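PDB 5G0A: transaminase from Bacillus megaterium, which probably transfers amino groups between amine donors and carbonyl acceptors with S selectivity, using pyridoxal-5'-phosphate as cofactor. Local coordinates for residues S163-E174 with L404-P414; G385-V393 with N439-V449. All coordinates share one frame; numbering follows the deposited sequence.

Interaction 1 of 2, residues S163-E174 with L404-P414; sequences SYRSGLVGENSE and LDRNFTHGMNP
His410 lets its ring follow the side of its own backbone N (chi1 -69°), and this brings the ring edge up to the face of Tyr164 in an offset edge-to-face pair. The planes stand at 84°, and His410 CE1 comes within 3.6 Å of Tyr164 CE2. The carbonyl O of Ser163 also lies at the histidine edge, while His410 ND1 is bonded to Glu326 of the second subunit. Thr409 holds OG1 between its backbone N and carbonyl carbon (chi1 77°), a rotation that lets one hydroxyl serve two partners. It donates to Glu174 OE2 over 2.6 Å, using the anti lone pair of the carboxylate, although Glu174 is poorly ordered. It also accepts from Gly411 N at 3.1 Å, an ST turn set within the type I turn Thr409–Met412.

Val169 packs against this turn, its CG2 reaching to 3.4 Å from Gly411 N and its CG1 meeting Thr409 CB. Beside it, Gly411 CA makes a nearly straight CA-H...O contact of 3.4 Å with Gly170 O. At the outer end the amides of Asn172 and Asn413 stack, and Asn172 OD1 is also bonded by Arg324 of the second subunit. At the other end a water accepts from Ser163 OG at 2.7 Å and donates to the carbonyls of Arg406 and Phe408, tying the segments together. The 404-414 loop, between strand 387-392 and helix 418-427, packs against Val169 of strand 168-169, which pairs antiparallel with strand 177-178 and with a strand of the second subunit.

Interaction 2 of 2, residues G385-V393 with N439-V449; sequences GLLWIVDIV and NTMRIGASLNV
The guanidinium of Arg442 is sandwiched between Leu387 CD1 over one face and Ile389 CG2 over the other, both set off-centre, Ile389 CG2 toward NH1, with Trp388 O and a water at its edge. The water accepts from Arg442 NH1 at 2.9 Å and reaches Leu387 O more weakly, while NE is bonded to Gly241 O. The setting is a three-stranded antiparallel sheet, in which strand 387-392 runs centrally between 378-384 and 440-443, in the C-terminal part of this class III aminotransferase. Arg442 reaches its slot with CG anti to the backbone N (chi1 -158°) and a bend at chi2, and its side chain comes about 9 Å from the bound pyridoxal-5'-phosphate. A leucine here would probably leave Gly241 O and the water without their donor and open a gap between Leu387 and Ile389.

Trp388–Ile443 and Val390–Met441 are hydrogen-bonded pairs, and Ile443 N donates to Trp388 O at 2.9 Å. Ile392 N extends the series to Asn439 O. On the face shared by Val390, Met441 and Ile443, the side chains pack together: Val390 CB meets Met441 CB at 3.7 Å and Val390 CG2 meets Ile443 CD1. Met441 CG also lies against Ile392 CG1, and both side chains face helix 451-468. The Trp388 indole is tethered by NE1, which donates to Gly385 O at 2.9 Å from above the carbonyl plane. Beyond the strands, Leu386 closes the contact, its CD1 lying 3.6 Å from Val449 CG1.

Interaction 2 is a buried sheet core untouched by other chains, whereas interaction 1 is partly buried, farther from the centre of the chain and engaged with the second subunit. Their chemistry follows: regular backbone pairing, apolar side chains and one buried arginine in 385-393 with 439-449, but a turn, hydroxyl and carboxylate bonds, stacked flat groups and a bridging water in 163-174 with 404-414. The centres lie about 22 Å apart, yet the contacts meet where the 404-414 loop, which follows strand 387-392, passes the start of strand 440-443. There Asp405 OD1 lies 2.7 Å from Asn439 ND2, probably a hydrogen bond, and Arg406 packs near Thr440, so one chain region serves both.

Interaction 1 of 2, residues S163-E174 with L404-P414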
loop_
_atom_site.group_PDB
_atom_site.type_symbol
_atom_site.label_atom_id
_atom_site.label_comp_id
_atom_site.label_asym_id
_atom_site.label_seq_id
_atom_site.Cartn_x
_atom_site.Cartn_y
_atom_site.Cartn_z
ATOM N N SER B 163 17.542 -10.680 -7.163
ATOM C CA SER B 163 17.519 -12.030 -7.703
ATOM C C SER B 163 16.922 -13.062 -6.755
ATOM O O SER B 163 16.882 -14.246 -7.077
ATOM C CB SER B 163 18.952 -12.465 -8.072
ATOM O OG SER B 163 19.858 -12.274 -6.985
ATOM N N TYR B 164 16.449 -12.617 -5.595
ATOM C CA TYR B 164 15.947 -13.546 -4.600
ATOM C C TYR B 164 14.589 -13.147 -4.034
ATOM O O TYR B 164 14.280 -13.457 -2.886
ATOM C CB TYR B 164 17.001 -13.747 -3.490
ATOM C CG TYR B 164 18.063 -14.732 -3.915
ATOM C CD1 TYR B 164 17.882 -16.102 -3.708
ATOM C CD2 TYR B 164 19.222 -14.306 -4.558
ATOM C CE1 TYR B 164 18.840 -17.015 -4.116
ATOM C CE2 TYR B 164 20.189 -15.218 -4.961
ATOM C CZ TYR B 164 19.983 -16.565 -4.745
ATOM O OH TYR B 164 20.922 -17.488 -5.141
ATOM N N ARG B 165 13.753 -12.512 -4.859
ATOM C CA ARG B 165 12.458 -12.046 -4.390
ATOM C C ARG B 165 11.277 -12.850 -4.958
ATOM O O ARG B 165 10.182 -12.323 -5.126
ATOM C CB ARG B 165 12.317 -10.545 -4.683
ATOM C CG ARG B 165 13.196 -9.656 -3.807
ATOM C CD ARG B 165 13.095 -8.181 -4.215
ATOM N NE ARG B 165 11.702 -7.759 -4.375
ATOM C CZ ARG B 165 10.862 -7.522 -3.367
ATOM N NH1 ARG B 165 11.286 -7.600 -2.115
ATOM N NH2 ARG B 165 9.601 -7.179 -3.623
ATOM N N SER B 166 11.504 -14.141 -5.225
ATOM C CA SER B 166 10.427 -15.072 -5.625
ATOM C C SER B 166 9.662 -14.705 -6.898
ATOM O O SER B 166 8.522 -15.132 -7.096
ATOM C CB SER B 166 9.453 -15.297 -4.463
ATOM O OG SER B 166 10.178 -15.706 -3.306
ATOM N N GLY B 167 10.298 -13.905 -7.746
ATOM C CA GLY B 167 9.754 -13.611 -9.077
ATOM C C GLY B 167 10.188 -14.647 -10.091
ATOM O O GLY B 167 10.854 -15.631 -9.756
ATOM N N LEU B 168 9.796 -14.413 -11.341
ATOM C CA LEU B 168 10.126 -15.301 -12.439
ATOM C C LEU B 168 11.066 -14.627 -13.395
ATOM O O LEU B 168 10.898 -13.454 -13.731
ATOM C CB LEU B 168 8.867 -15.688 -13.192
ATOM C CG LEU B 168 7.833 -16.478 -12.380
ATOM C CD1 LEU B 168 6.572 -16.658 -13.211
ATOM C CD2 LEU B 168 8.359 -17.836 -11.890
ATOM N N VAL B 169 12.073 -15.366 -13.827
ATOM C CA VAL B 169 12.951 -14.840 -14.869
ATOM C C VAL B 169 12.988 -15.846 -16.012
ATOM O O VAL B 169 12.459 -16.964 -15.888
ATOM C CB VAL B 169 14.358 -14.462 -14.348
ATOM C CG1 VAL B 169 14.290 -13.242 -13.427
ATOM C CG2 VAL B 169 15.019 -15.634 -13.635
ATOM N N GLY B 170 13.589 -15.439 -17.125
ATOM C CA GLY B 170 13.632 -16.275 -18.311
ATOM C C GLY B 170 14.801 -17.236 -18.298
ATOM O O GLY B 170 15.687 -17.160 -17.443
ATOM N N GLU B 171 14.795 -18.134 -19.275
ATOM C CA GLU B 171 15.829 -19.139 -19.433
ATOM C C GLU B 171 16.878 -18.572 -20.385
ATOM O O GLU B 171 16.677 -18.587 -21.593
ATOM C CB GLU B 171 15.187 -20.394 -20.020
ATOM C CG GLU B 171 16.073 -21.613 -20.166
ATOM C CD GLU B 171 15.331 -22.748 -20.846
ATOM O OE1 GLU B 171 14.917 -22.570 -22.014
ATOM O OE2 GLU B 171 15.133 -23.801 -20.209
ATOM N N ASN B 172 17.972 -18.046 -19.830
ATOM C CA ASN B 172 19.084 -17.483 -20.623
ATOM C C ASN B 172 18.666 -16.283 -21.470
ATOM O O ASN B 172 19.134 -16.088 -22.594
ATOM C CB ASN B 172 19.752 -18.572 -21.479
ATOM C CG ASN B 172 20.135 -19.794 -20.663
ATOM O OD1 ASN B 172 20.716 -19.674 -19.582
ATOM N ND2 ASN B 172 19.805 -20.980 -21.177
ATOM N N SER B 173 17.757 -15.494 -20.914
ATOM C CA SER B 173 17.305 -14.252 -21.516
ATOM C C SER B 173 16.933 -13.305 -20.385
ATOM O O SER B 173 16.216 -13.690 -19.465
ATOM C CB SER B 173 16.100 -14.506 -22.426
ATOM O OG SER B 173 15.405 -13.303 -22.708
ATOM N N GLU B 174 17.444 -12.080 -20.442
ATOM C CA GLU B 174 17.100 -11.064 -19.449
ATOM C C GLU B 174 16.172 -10.017 -20.062
ATOM O O GLU B 174 16.467 -8.817 -20.054
ATOM C CB GLU B 174 18.358 -10.432 -18.844
ATOM C CG GLU B 174 19.094 -11.340 -17.866
ATOM C CD GLU B 174 20.051 -10.585 -16.964
ATOM O OE1 GLU B 174 21.061 -10.059 -17.478
ATOM O OE2 GLU B 174 19.803 -10.524 -15.739
ATOM N N LEU B 404 26.262 -5.745 -13.895
ATOM C CA LEU B 404 25.114 -5.596 -12.982
ATOM C C LEU B 404 25.400 -6.105 -11.572
ATOM O O LEU B 404 24.693 -5.739 -10.634
ATOM C CB LEU B 404 23.843 -6.255 -13.548
ATOM C CG LEU B 404 22.904 -5.456 -14.470
ATOM C CD1 LEU B 404 21.925 -6.388 -15.182
ATOM C CD2 LEU B 404 22.146 -4.358 -13.725
ATOM N N ASP B 405 26.443 -6.927 -11.429
ATOM C CA ASP B 405 26.938 -7.377 -10.116
ATOM C C ASP B 405 25.761 -7.855 -9.252
ATOM O O ASP B 405 25.016 -8.730 -9.681
ATOM C CB ASP B 405 27.775 -6.282 -9.440
ATOM C CG ASP B 405 28.555 -6.787 -8.226
ATOM O OD1 ASP B 405 29.219 -7.849 -8.312
ATOM O OD2 ASP B 405 28.524 -6.095 -7.189
ATOM N N ARG B 406 25.563 -7.255 -8.082
ATOM C CA ARG B 406 24.563 -7.752 -7.141
ATOM C C ARG B 406 23.136 -7.366 -7.553
ATOM O O ARG B 406 22.165 -7.758 -6.893
ATOM C CB ARG B 406 24.896 -7.314 -5.706
ATOM C CG ARG B 406 26.155 -7.967 -5.123
ATOM C CD ARG B 406 26.644 -7.218 -3.885
ATOM N NE ARG B 406 27.832 -7.838 -3.301
ATOM C CZ ARG B 406 29.090 -7.545 -3.632
ATOM N NH1 ARG B 406 29.350 -6.621 -4.555
ATOM N NH2 ARG B 406 30.100 -8.173 -3.029
ATOM N N ASN B 407 23.019 -6.614 -8.651
ATOM C CA ASN B 407 21.724 -6.292 -9.258
ATOM C C ASN B 407 21.401 -7.186 -10.459
ATOM O O ASN B 407 20.475 -6.900 -11.217
ATOM C CB ASN B 407 21.629 -4.795 -9.631
ATOM C CG ASN B 407 21.234 -3.922 -8.451
ATOM O OD1 ASN B 407 20.535 -4.376 -7.547
ATOM N ND2 ASN B 407 21.680 -2.658 -8.451
ATOM N N PHE B 408 22.149 -8.283 -10.612
ATOM C CA PHE B 408 21.884 -9.250 -11.688
ATOM C C PHE B 408 20.589 -10.016 -11.414
ATOM O O PHE B 408 20.026 -9.910 -10.321
ATOM C CB PHE B 408 23.076 -10.225 -11.866
ATOM C CG PHE B 408 22.952 -11.508 -11.064
ATOM C CD1 PHE B 408 22.806 -11.476 -9.678
ATOM C CD2 PHE B 408 22.983 -12.751 -11.705
ATOM C CE1 PHE B 408 22.674 -12.653 -8.953
ATOM C CE2 PHE B 408 22.867 -13.932 -10.981
ATOM C CZ PHE B 408 22.707 -13.882 -9.608
ATOM N N THR B 409 20.114 -10.764 -12.409
ATOM C CA THR B 409 18.989 -11.676 -12.223
ATOM C C THR B 409 19.421 -13.070 -12.687
ATOM O O THR B 409 20.417 -13.214 -13.415
ATOM C CB THR B 409 17.719 -11.256 -13.002
ATOM O OG1 THR B 409 17.862 -11.590 -14.386
ATOM C CG2 THR B 409 17.431 -9.749 -12.851
ATOM N N HIS B 410 18.670 -14.088 -12.277
ATOM C CA HIS B 410 18.948 -15.447 -12.722
ATOM C C HIS B 410 18.535 -15.707 -14.181
ATOM O O HIS B 410 18.640 -16.828 -14.672
ATOM C CB HIS B 410 18.324 -16.479 -11.772
ATOM C CG HIS B 410 18.983 -16.531 -10.427
ATOM N ND1 HIS B 410 18.513 -15.823 -9.341
ATOM C CD2 HIS B 410 20.050 -17.235 -9.984
ATOM C CE1 HIS B 410 19.282 -16.066 -8.291
ATOM N NE2 HIS B 410 20.223 -16.922 -8.655
ATOM N N GLY B 411 18.073 -14.659 -14.861
ATOM C CA GLY B 411 17.800 -14.708 -16.300
ATOM C C GLY B 411 19.083 -14.883 -17.099
ATOM O O GLY B 411 19.047 -15.333 -18.235
ATOM N N MET B 412 20.213 -14.533 -16.489
ATOM C CA MET B 412 21.528 -14.661 -17.115
ATOM C C MET B 412 21.859 -16.112 -17.439
ATOM O O MET B 412 21.434 -17.031 -16.740
ATOM C CB MET B 412 22.620 -14.132 -16.184
ATOM C CG MET B 412 22.847 -12.636 -16.222
ATOM S SD MET B 412 24.433 -12.230 -15.463
ATOM C CE MET B 412 25.577 -12.693 -16.767
ATOM N N ASN B 413 22.641 -16.293 -18.497
ATOM C CA ASN B 413 23.230 -17.576 -18.826
ATOM C C ASN B 413 24.357 -17.865 -17.836
ATOM O O ASN B 413 25.267 -17.047 -17.680
ATOM C CB ASN B 413 23.755 -17.555 -20.272
ATOM C CG ASN B 413 23.921 -18.944 -20.861
ATOM O OD1 ASN B 413 24.311 -19.890 -20.175
ATOM N ND2 ASN B 413 23.639 -19.069 -22.153
ATOM N N PRO B 414 24.292 -19.019 -17.143
ATOM C CA PRO B 414 25.345 -19.354 -16.177
ATOM C C PRO B 414 26.725 -19.592 -16.813
ATOM O O PRO B 414 27.734 -19.579 -16.103
ATOM C CB PRO B 414 24.826 -20.621 -15.483
ATOM C CG PRO B 414 23.712 -21.137 -16.336
ATOM C CD PRO B 414 23.172 -19.979 -17.117
HETATM O O HOH W 1 20.421 -9.682 -7.640
#

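Interaction 2 of 2, residues G385-V393 with N439-V449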
loop_
_atom_site.group_PDB
_atom_site.type_symbol
_atom_site.label_atom_id
_atom_site.label_comp_id
_atom_site.label_asym_id
_atom_site.label_seq_id
_atom_site.Cartn_x
_atom_site.Cartn_y
_atom_site.Cartn_z
ATOM N N GLY B 385 35.635 -16.980 10.721
ATOM C CA GLY B 385 35.035 -18.293 11.023
ATOM C C GLY B 385 34.874 -19.130 9.774
ATOM O O GLY B 385 35.833 -19.325 9.024
ATOM N N LEU B 386 33.656 -19.637 9.544
ATOM C CA LEU B 386 33.354 -20.364 8.316
ATOM C C LEU B 386 32.408 -19.578 7.383
ATOM O O LEU B 386 31.417 -20.116 6.868
ATOM C CB LEU B 386 32.750 -21.741 8.652
ATOM C CG LEU B 386 33.711 -22.891 9.024
ATOM C CD1 LEU B 386 34.664 -23.227 7.887
ATOM C CD2 LEU B 386 34.468 -22.600 10.320
ATOM N N LEU B 387 32.726 -18.307 7.150
ATOM C CA LEU B 387 31.962 -17.490 6.214
ATOM C C LEU B 387 32.931 -16.555 5.481
ATOM O O LEU B 387 33.453 -15.602 6.070
ATOM C CB LEU B 387 30.886 -16.683 6.959
ATOM C CG LEU B 387 29.901 -15.867 6.087
ATOM C CD1 LEU B 387 29.066 -16.761 5.169
ATOM C CD2 LEU B 387 29.007 -15.019 6.971
ATOM N N TRP B 388 33.174 -16.845 4.210
ATOM C CA TRP B 388 34.191 -16.115 3.450
ATOM C C TRP B 388 33.626 -15.588 2.140
ATOM O O TRP B 388 32.860 -16.272 1.457
ATOM C CB TRP B 388 35.469 -16.979 3.263
ATOM C CG TRP B 388 36.147 -17.195 4.594
ATOM C CD1 TRP B 388 35.888 -18.177 5.502
ATOM C CD2 TRP B 388 37.154 -16.366 5.182
ATOM N NE1 TRP B 388 36.662 -18.004 6.622
ATOM C CE2 TRP B 388 37.455 -16.903 6.444
ATOM C CE3 TRP B 388 37.843 -15.224 4.752
ATOM C CZ2 TRP B 388 38.408 -16.335 7.288
ATOM C CZ3 TRP B 388 38.776 -14.659 5.592
ATOM C CH2 TRP B 388 39.055 -15.212 6.838
ATOM N N ILE B 389 33.965 -14.340 1.823
ATOM C CA ILE B 389 33.691 -13.807 0.506
ATOM C C ILE B 389 35.017 -13.710 -0.225
ATOM O O ILE B 389 36.028 -13.378 0.386
ATOM C CB ILE B 389 33.060 -12.391 0.531
ATOM C CG1 ILE B 389 33.903 -11.429 1.370
ATOM C CG2 ILE B 389 31.614 -12.433 1.007
ATOM C CD1 ILE B 389 34.041 -10.052 0.752
ATOM N N VAL B 390 34.995 -14.020 -1.515
ATOM C CA VAL B 390 36.145 -13.841 -2.392
ATOM C C VAL B 390 35.652 -13.080 -3.616
ATOM O O VAL B 390 34.803 -13.572 -4.383
ATOM C CB VAL B 390 36.778 -15.183 -2.841
ATOM C CG1 VAL B 390 38.006 -14.927 -3.720
ATOM C CG2 VAL B 390 37.156 -16.056 -1.647
ATOM N N ASP B 391 36.179 -11.868 -3.792
ATOM C CA ASP B 391 35.815 -11.050 -4.939
ATOM C C ASP B 391 36.593 -11.522 -6.161
ATOM O O ASP B 391 37.827 -11.508 -6.173
ATOM C CB ASP B 391 36.082 -9.561 -4.670
ATOM C CG ASP B 391 35.365 -9.043 -3.436
ATOM O OD1 ASP B 391 34.188 -9.399 -3.222
ATOM O OD2 ASP B 391 35.978 -8.250 -2.687
ATOM N N ILE B 392 35.852 -11.948 -7.176
ATOM C CA ILE B 392 36.417 -12.488 -8.403
ATOM C C ILE B 392 36.449 -11.367 -9.453
ATOM O O ILE B 392 35.460 -10.669 -9.658
ATOM C CB ILE B 392 35.599 -13.703 -8.907
ATOM C CG1 ILE B 392 35.526 -14.815 -7.836
ATOM C CG2 ILE B 392 36.166 -14.265 -10.209
ATOM C CD1 ILE B 392 36.835 -15.533 -7.532
ATOM N N VAL B 393 37.602 -11.187 -10.088
ATOM C CA VAL B 393 37.772 -10.132 -11.092
ATOM C C VAL B 393 38.545 -10.649 -12.300
ATOM O O VAL B 393 39.229 -11.666 -12.221
ATOM C CB VAL B 393 38.535 -8.914 -10.527
ATOM C CG1 VAL B 393 37.711 -8.183 -9.467
ATOM C CG2 VAL B 393 39.899 -9.335 -9.985
ATOM N N ASN B 439 29.885 -12.339 -9.232
ATOM C CA ASN B 439 31.317 -12.008 -9.098
ATOM C C ASN B 439 31.916 -12.301 -7.734
ATOM O O ASN B 439 33.015 -11.837 -7.428
ATOM C CB ASN B 439 31.557 -10.513 -9.373
ATOM C CG ASN B 439 30.958 -10.054 -10.676
ATOM O OD1 ASN B 439 31.262 -10.598 -11.739
ATOM N ND2 ASN B 439 30.100 -9.039 -10.606
ATOM N N THR B 440 31.201 -13.051 -6.897
ATOM C CA THR B 440 31.608 -13.154 -5.512
ATOM C C THR B 440 31.373 -14.555 -5.017
ATOM O O THR B 440 30.255 -15.048 -5.050
ATOM C CB THR B 440 30.808 -12.180 -4.614
ATOM O OG1 THR B 440 30.700 -10.898 -5.265
ATOM C CG2 THR B 440 31.482 -12.026 -3.245
ATOM N N MET B 441 32.439 -15.191 -4.574
ATOM C CA MET B 441 32.333 -16.478 -3.923
ATOM C C MET B 441 31.829 -16.297 -2.516
ATOM O O MET B 441 32.164 -15.314 -1.870
ATOM C CB MET B 441 33.710 -17.066 -3.856
ATOM C CG MET B 441 34.369 -16.914 -5.197
ATOM S SD MET B 441 34.300 -18.506 -5.972
ATOM C CE MET B 441 35.751 -19.072 -5.103
ATOM N N ARG B 442 31.067 -17.285 -2.046
ATOM C CA ARG B 442 30.535 -17.303 -0.694
ATOM C C ARG B 442 30.805 -18.712 -0.176
ATOM O O ARG B 442 30.144 -19.676 -0.570
ATOM C CB ARG B 442 29.026 -17.011 -0.692
ATOM C CG ARG B 442 28.499 -16.495 0.646
ATOM C CD ARG B 442 28.740 -14.994 0.694
ATOM N NE ARG B 442 28.270 -14.254 1.869
ATOM C CZ ARG B 442 29.039 -13.941 2.910
ATOM N NH1 ARG B 442 30.300 -14.379 2.970
ATOM N NH2 ARG B 442 28.551 -13.199 3.897
ATOM N N ILE B 443 31.793 -18.810 0.699
ATOM C CA ILE B 443 32.358 -20.100 1.078
ATOM C C ILE B 443 32.006 -20.393 2.514
ATOM O O ILE B 443 32.203 -19.544 3.373
ATOM C CB ILE B 443 33.896 -20.087 0.888
ATOM C CG1 ILE B 443 34.230 -19.883 -0.596
ATOM C CG2 ILE B 443 34.530 -21.389 1.392
ATOM C CD1 ILE B 443 35.669 -19.510 -0.866
ATOM N N GLY B 444 31.504 -21.604 2.775
ATOM C CA GLY B 444 31.205 -22.028 4.137
ATOM C C GLY B 444 31.235 -23.538 4.281
ATOM O O GLY B 444 30.946 -24.250 3.338
ATOM N N ALA B 445 31.603 -24.008 5.466
ATOM C CA ALA B 445 31.560 -25.430 5.793
ATOM C C ALA B 445 31.055 -25.555 7.220
ATOM O O ALA B 445 30.656 -24.554 7.811
ATOM C CB ALA B 445 32.955 -26.056 5.624
ATOM N N SER B 446 31.055 -26.768 7.784
ATOM C CA SER B 446 30.658 -26.917 9.186
ATOM C C SER B 446 31.742 -26.302 10.061
ATOM O O SER B 446 32.901 -26.182 9.625
ATOM C CB SER B 446 30.427 -28.390 9.522
ATOM O OG SER B 446 29.622 -29.029 8.527
ATOM N N LEU B 447 31.383 -25.901 11.269
ATOM C CA LEU B 447 32.322 -25.244 12.173
ATOM C C LEU B 447 33.484 -26.168 12.543
ATOM O O LEU B 447 34.600 -25.692 12.807
ATOM C CB LEU B 447 31.626 -24.766 13.437
ATOM C CG LEU B 447 30.369 -23.888 13.215
ATOM C CD1 LEU B 447 29.866 -23.329 14.529
ATOM C CD2 LEU B 447 30.670 -22.786 12.209
ATOM N N ASN B 448 33.201 -27.471 12.550
ATOM C CA ASN B 448 34.214 -28.496 12.845
ATOM C C ASN B 448 34.889 -29.126 11.610
ATOM O O ASN B 448 35.437 -30.247 11.692
ATOM C CB ASN B 448 33.601 -29.579 13.748
ATOM C CG ASN B 448 32.520 -30.382 13.043
ATOM O OD1 ASN B 448 31.976 -29.951 12.044
ATOM N ND2 ASN B 448 32.217 -31.568 13.567
ATOM N N VAL B 449 34.844 -28.425 10.475
ATOM C CA VAL B 449 35.458 -28.889 9.225
ATOM C C VAL B 449 36.936 -29.192 9.488
ATOM O O VAL B 449 37.570 -28.529 10.299
ATOM C CB VAL B 449 35.274 -27.886 8.048
ATOM C CG1 VAL B 449 36.028 -26.567 8.281
ATOM C CG2 VAL B 449 35.675 -28.506 6.710
HETATM O O HOH W 2 31.938 -13.125 5.067
HETATM O O HOH W 3 34.189 -11.179 -11.774
#